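Local atomic coordinates of nicotinate phosphoribosyltransferase (Vibrio cholerae, PDB entry 4HL7), a protein that probably catalyses the ATP-dependent joining of nicotinate to phosphoribosyl diphosphate, giving nicotinate ribonucleotide for the synthesis of NAD. Residues A[62-65]-A[66-69]; A[191-194]-A[195-199]. All coordinates share one frame; numbering follows the deposited sequence.

Contact 1: residues A[62-65]-A[66-69]; sequences IAHL and GTLR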
loop_
_atom_site.group_PDB
_atom_site.type_symbol
_atom_site.label_atom_id
_atom_site.label_comp_id
_atom_site.label_asym_id
_atom_site.label_seq_id
_atom_site.Cartn_x
_atom_site.Cartn_y
_atom_site.Cartn_z
ATOM N N ILE A 62 19.372 -4.139 -2.989
ATOM C CA ILE A 62 18.676 -3.507 -4.101
ATOM C C ILE A 62 19.336 -3.992 -5.372
ATOM O O ILE A 62 18.678 -4.457 -6.271
ATOM C CB ILE A 62 18.574 -1.953 -3.981
ATOM C CG1 ILE A 62 17.663 -1.605 -2.782
ATOM C CG2 ILE A 62 18.019 -1.344 -5.261
ATOM C CD1 ILE A 62 17.260 -0.146 -2.640
ATOM N N ALA A 63 20.668 -4.035 -5.373
ATOM C CA ALA A 63 21.410 -4.580 -6.529
ATOM C C ALA A 63 20.984 -6.003 -6.829
ATOM O O ALA A 63 20.780 -6.402 -7.985
ATOM C CB ALA A 63 22.932 -4.513 -6.276
ATOM N N HIS A 64 20.842 -6.785 -5.786
ATOM C CA HIS A 64 20.307 -8.105 -5.920
ATOM C C HIS A 64 18.945 -8.255 -6.619
ATOM O O HIS A 64 18.712 -9.269 -7.289
ATOM C CB HIS A 64 20.294 -8.735 -4.549
ATOM C CG HIS A 64 19.949 -10.178 -4.580
ATOM N ND1 HIS A 64 20.843 -11.133 -4.991
ATOM C CD2 HIS A 64 18.755 -10.840 -4.288
ATOM C CE1 HIS A 64 20.244 -12.336 -4.933
ATOM N NE2 HIS A 64 18.959 -12.152 -4.509
ATOM N N LEU A 65 18.047 -7.239 -6.534
ATOM C CA LEU A 65 16.806 -7.286 -7.330
ATOM C C LEU A 65 17.055 -7.541 -8.833
ATOM O O LEU A 65 16.180 -8.089 -9.502
ATOM C CB LEU A 65 15.962 -5.998 -7.159
ATOM C CG LEU A 65 15.536 -5.755 -5.698
ATOM C CD1 LEU A 65 14.782 -4.453 -5.630
ATOM C CD2 LEU A 65 14.717 -6.943 -5.212
ATOM N N GLY A 66 18.192 -7.037 -9.351
ATOM C CA GLY A 66 18.544 -7.129 -10.755
ATOM C C GLY A 66 18.737 -8.581 -11.172
ATOM O O GLY A 66 18.698 -8.886 -12.351
ATOM N N THR A 67 18.880 -9.485 -10.207
ATOM C CA THR A 67 19.103 -10.902 -10.526
ATOM C C THR A 67 17.813 -11.755 -10.471
ATOM O O THR A 67 17.816 -12.951 -10.790
ATOM C CB THR A 67 20.152 -11.517 -9.602
ATOM O OG1 THR A 67 19.657 -11.618 -8.264
ATOM C CG2 THR A 67 21.420 -10.693 -9.620
ATOM N N LEU A 68 16.736 -11.160 -9.975
ATOM C CA LEU A 68 15.479 -11.900 -9.821
ATOM C C LEU A 68 14.756 -12.046 -11.119
ATOM O O LEU A 68 14.828 -11.166 -11.994
ATOM C CB LEU A 68 14.545 -11.195 -8.827
ATOM C CG LEU A 68 15.088 -11.137 -7.415
ATOM C CD1 LEU A 68 13.927 -10.623 -6.552
ATOM C CD2 LEU A 68 15.587 -12.504 -6.925
ATOM N N ARG A 69 14.016 -13.146 -11.255
ATOM C CA ARG A 69 13.244 -13.361 -12.499
ATOM C C ARG A 69 11.882 -13.912 -12.140
ATOM O O ARG A 69 11.757 -14.553 -11.103
ATOM C CB ARG A 69 13.987 -14.370 -13.391
ATOM C CG ARG A 69 15.411 -13.934 -13.770
ATOM C CD ARG A 69 15.321 -12.879 -14.872
ATOM N NE ARG A 69 16.610 -12.499 -15.469
ATOM C CZ ARG A 69 17.469 -11.618 -14.935
ATOM N NH1 ARG A 69 17.220 -11.024 -13.765
ATOM N NH2 ARG A 69 18.587 -11.330 -15.571
HETATM O O HOH W 1 14.949 -8.475 -11.818
#

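Contact 2: residues A[191-194]-A[195-199]; sequences SSQV and QRDVL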
loop_
_atom_site.group_PDB
_atom_site.type_symbol
_atom_site.label_atom_id
_atom_site.label_comp_id
_atom_site.label_asym_id
_atom_site.label_seq_id
_atom_site.Cartn_x
_atom_site.Cartn_y
_atom_site.Cartn_z
ATOM N N SER A 191 10.428 -8.594 8.986
ATOM C CA SER A 191 11.230 -9.462 8.152
ATOM C C SER A 191 10.259 -10.336 7.360
ATOM O O SER A 191 9.100 -10.458 7.737
ATOM C CB SER A 191 12.202 -10.322 8.994
ATOM O OG SER A 191 11.472 -11.270 9.773
ATOM N N SER A 192 10.711 -10.913 6.248
ATOM C CA SER A 192 9.836 -11.832 5.494
ATOM C C SER A 192 9.478 -13.085 6.347
ATOM O O SER A 192 8.358 -13.633 6.218
ATOM C CB SER A 192 10.466 -12.207 4.131
ATOM O OG SER A 192 11.726 -12.816 4.329
ATOM N N GLN A 193 10.421 -13.546 7.185
ATOM C CA GLN A 193 10.188 -14.687 8.109
ATOM C C GLN A 193 9.097 -14.368 9.107
ATOM O O GLN A 193 8.210 -15.222 9.363
ATOM C CB GLN A 193 11.490 -15.133 8.825
ATOM C CG GLN A 193 11.381 -16.441 9.639
ATOM C CD GLN A 193 10.913 -17.595 8.782
ATOM O OE1 GLN A 193 11.427 -17.804 7.716
ATOM N NE2 GLN A 193 9.853 -18.251 9.199
ATOM N N VAL A 194 9.139 -13.155 9.689
ATOM C CA VAL A 194 8.092 -12.772 10.612
ATOM C C VAL A 194 6.750 -12.670 9.925
ATOM O O VAL A 194 5.738 -13.156 10.474
ATOM C CB VAL A 194 8.376 -11.447 11.362
ATOM C CG1 VAL A 194 7.100 -10.952 12.050
ATOM C CG2 VAL A 194 9.506 -11.650 12.350
ATOM N N GLN A 195 6.699 -12.085 8.726
ATOM C CA GLN A 195 5.419 -12.039 8.001
ATOM C C GLN A 195 4.944 -13.453 7.712
ATOM O O GLN A 195 3.734 -13.733 7.771
ATOM C CB GLN A 195 5.525 -11.297 6.662
ATOM C CG GLN A 195 4.158 -11.138 5.940
ATOM C CD GLN A 195 4.256 -10.351 4.656
ATOM O OE1 GLN A 195 5.341 -10.198 4.105
ATOM N NE2 GLN A 195 3.118 -9.826 4.175
ATOM N N ARG A 196 5.883 -14.299 7.279
ATOM C CA ARG A 196 5.539 -15.694 6.948
ATOM C C ARG A 196 4.841 -16.372 8.155
ATOM O O ARG A 196 3.747 -16.934 8.013
ATOM C CB ARG A 196 6.766 -16.478 6.493
ATOM C CG ARG A 196 6.438 -17.906 6.007
ATOM C CD ARG A 196 6.687 -18.918 7.122
ATOM N NE ARG A 196 5.943 -20.151 6.877
ATOM C CZ ARG A 196 5.467 -20.944 7.843
ATOM N NH1 ARG A 196 4.804 -22.046 7.523
ATOM N NH2 ARG A 196 5.640 -20.625 9.126
ATOM N N ASP A 197 5.446 -16.266 9.330
ATOM C CA ASP A 197 4.913 -16.904 10.547
ATOM C C ASP A 197 3.584 -16.279 10.978
ATOM O O ASP A 197 2.709 -16.959 11.523
ATOM C CB ASP A 197 5.884 -16.729 11.687
ATOM C CG ASP A 197 7.112 -17.621 11.561
ATOM O OD1 ASP A 197 7.095 -18.548 10.738
ATOM O OD2 ASP A 197 8.117 -17.327 12.235
ATOM N N VAL A 198 3.482 -14.959 10.822
ATOM C CA VAL A 198 2.266 -14.242 11.140
ATOM C C VAL A 198 1.103 -14.728 10.296
ATOM O O VAL A 198 0.021 -15.022 10.828
ATOM C CB VAL A 198 2.461 -12.699 11.034
ATOM C CG1 VAL A 198 1.105 -11.991 10.942
ATOM C CG2 VAL A 198 3.324 -12.241 12.227
ATOM N N LEU A 199 1.334 -14.886 9.003
ATOM C CA LEU A 199 0.279 -15.375 8.141
ATOM C C LEU A 199 -0.079 -16.847 8.493
ATOM O O LEU A 199 -1.257 -17.205 8.543
ATOM C CB LEU A 199 0.662 -15.200 6.628
ATOM C CG LEU A 199 0.483 -13.758 6.116
ATOM C CD1 LEU A 199 1.152 -13.617 4.766
ATOM C CD2 LEU A 199 -1.005 -13.536 5.939
#

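Contact 1: residues A[62-65]-A[66-69]
H64 and T67 meet in three ways where the chain leaves helix 52-64: amide to carbonyl, hydroxyl to the same carbonyl, and hydroxyl over the imidazole face. The main-chain bonds here reach back three residues: G66 N donates to A63 O, T67 N to H64 O and L68 N to L65 O, the spacing of a 3-10 turn. T67 shows how a side chain joins such a turn. Its CB already lies close to H64 O. From there a chi1 of 69° tucks OG1 over the main chain, back toward H64, to donate to H64 O at 2.7 Å, in the plane of that carbonyl. T67 N reaches H64 O at 2.9 Å from well above the plane, so the two donors approach from different directions. T67 OG1 also sits over one face of the H64 ring, offset toward the rim, 3.5 Å from H64 CE1. The methyl CG2 stays farther from H64 O than CB does. Behind the turn the two leucines meet through methyls, L65 CD2 and L68 CD1 being 4.0 Å apart; F98, Y131 and I138 pack on L65, while I13 and L16 pack on L68. A water donates to both L65 O and L68 O, at 2.7 Å each. Just beyond, R69 folds back so that its NH1 donates to G66 O and to L68 O, each at 3.0 Å and both nearly in the guanidinium plane. The chemistry is that of a chain leaving a helix through three-residue turns: A63 O, H64 O and L65 O each take an amide, H64 O adds the threonine hydroxyl and L65 O the water, which it shares with L68 O. The positive charge of R69 probably suits the partial negative charge of G66 O and L68 O.

Contact 2: residues A[191-194]-A[195-199]
V194 and V198 sit one helical turn apart and make the close-packed side of this helix start: V194 CG1 lies 4.0 Å from V198 CG2, and V198 CG2 also presses to 3.1 Å from V194 O. Four regular i to i+4 backbone bonds link the two segments, from Q195 N to S191 O through V198 N to V194 O. S191 is the N-cap; its OG accepts from V194 N at 3.0 Å, so the first turn has a side-chain acceptor. That hydroxyl also bonds L7 O.

On the partly exposed side the link between the segments is looser. Q193 bends at chi2 (57°) and brings NE2 toward D197 OD1. The bond from Q193 NE2 to D197 OD1 is weak, 3.2 Å long with an N-H...O angle of 124°. Amide and carboxylate planes stand 59° apart. The salt bridge holds OD1 more firmly: R196 NH2 meets D197 OD1 at 3.0 Å, within the guanidinium plane, while Q193 OE1 turns to R14.

The helix is the crossover of a beta-alpha-beta unit between parallel strands 181-183 and 210-213. P156, L157 and L160 of helix 155-174 pack against V194, D197 and V198 respectively, whereas F218 of helix 216-222 packs on Q195, R196 and L199.

Followed from the N terminus, contact 1 comes first, turning the chain out of helix 52-64 toward helix 72-81 in the N-terminal domain. Contact 2 opens more than a hundred residues later, at the start of helix 192-205, beside the parallel sheet. Each spans adjacent residues, so neither closes a long loop; they stand in series, neither enclosing nor crossing the other. The centres of contacts 1 and 2 are about 21 Å apart. Nearest atoms of contacts 1 and 2 are about 11 Å apart, without touching. Helix 131-147 runs between them in the chain: its Y131 and I138 pack on contact 1, and its E141 accepts a bond from S192 N in contact 2, giving both a common neighbour.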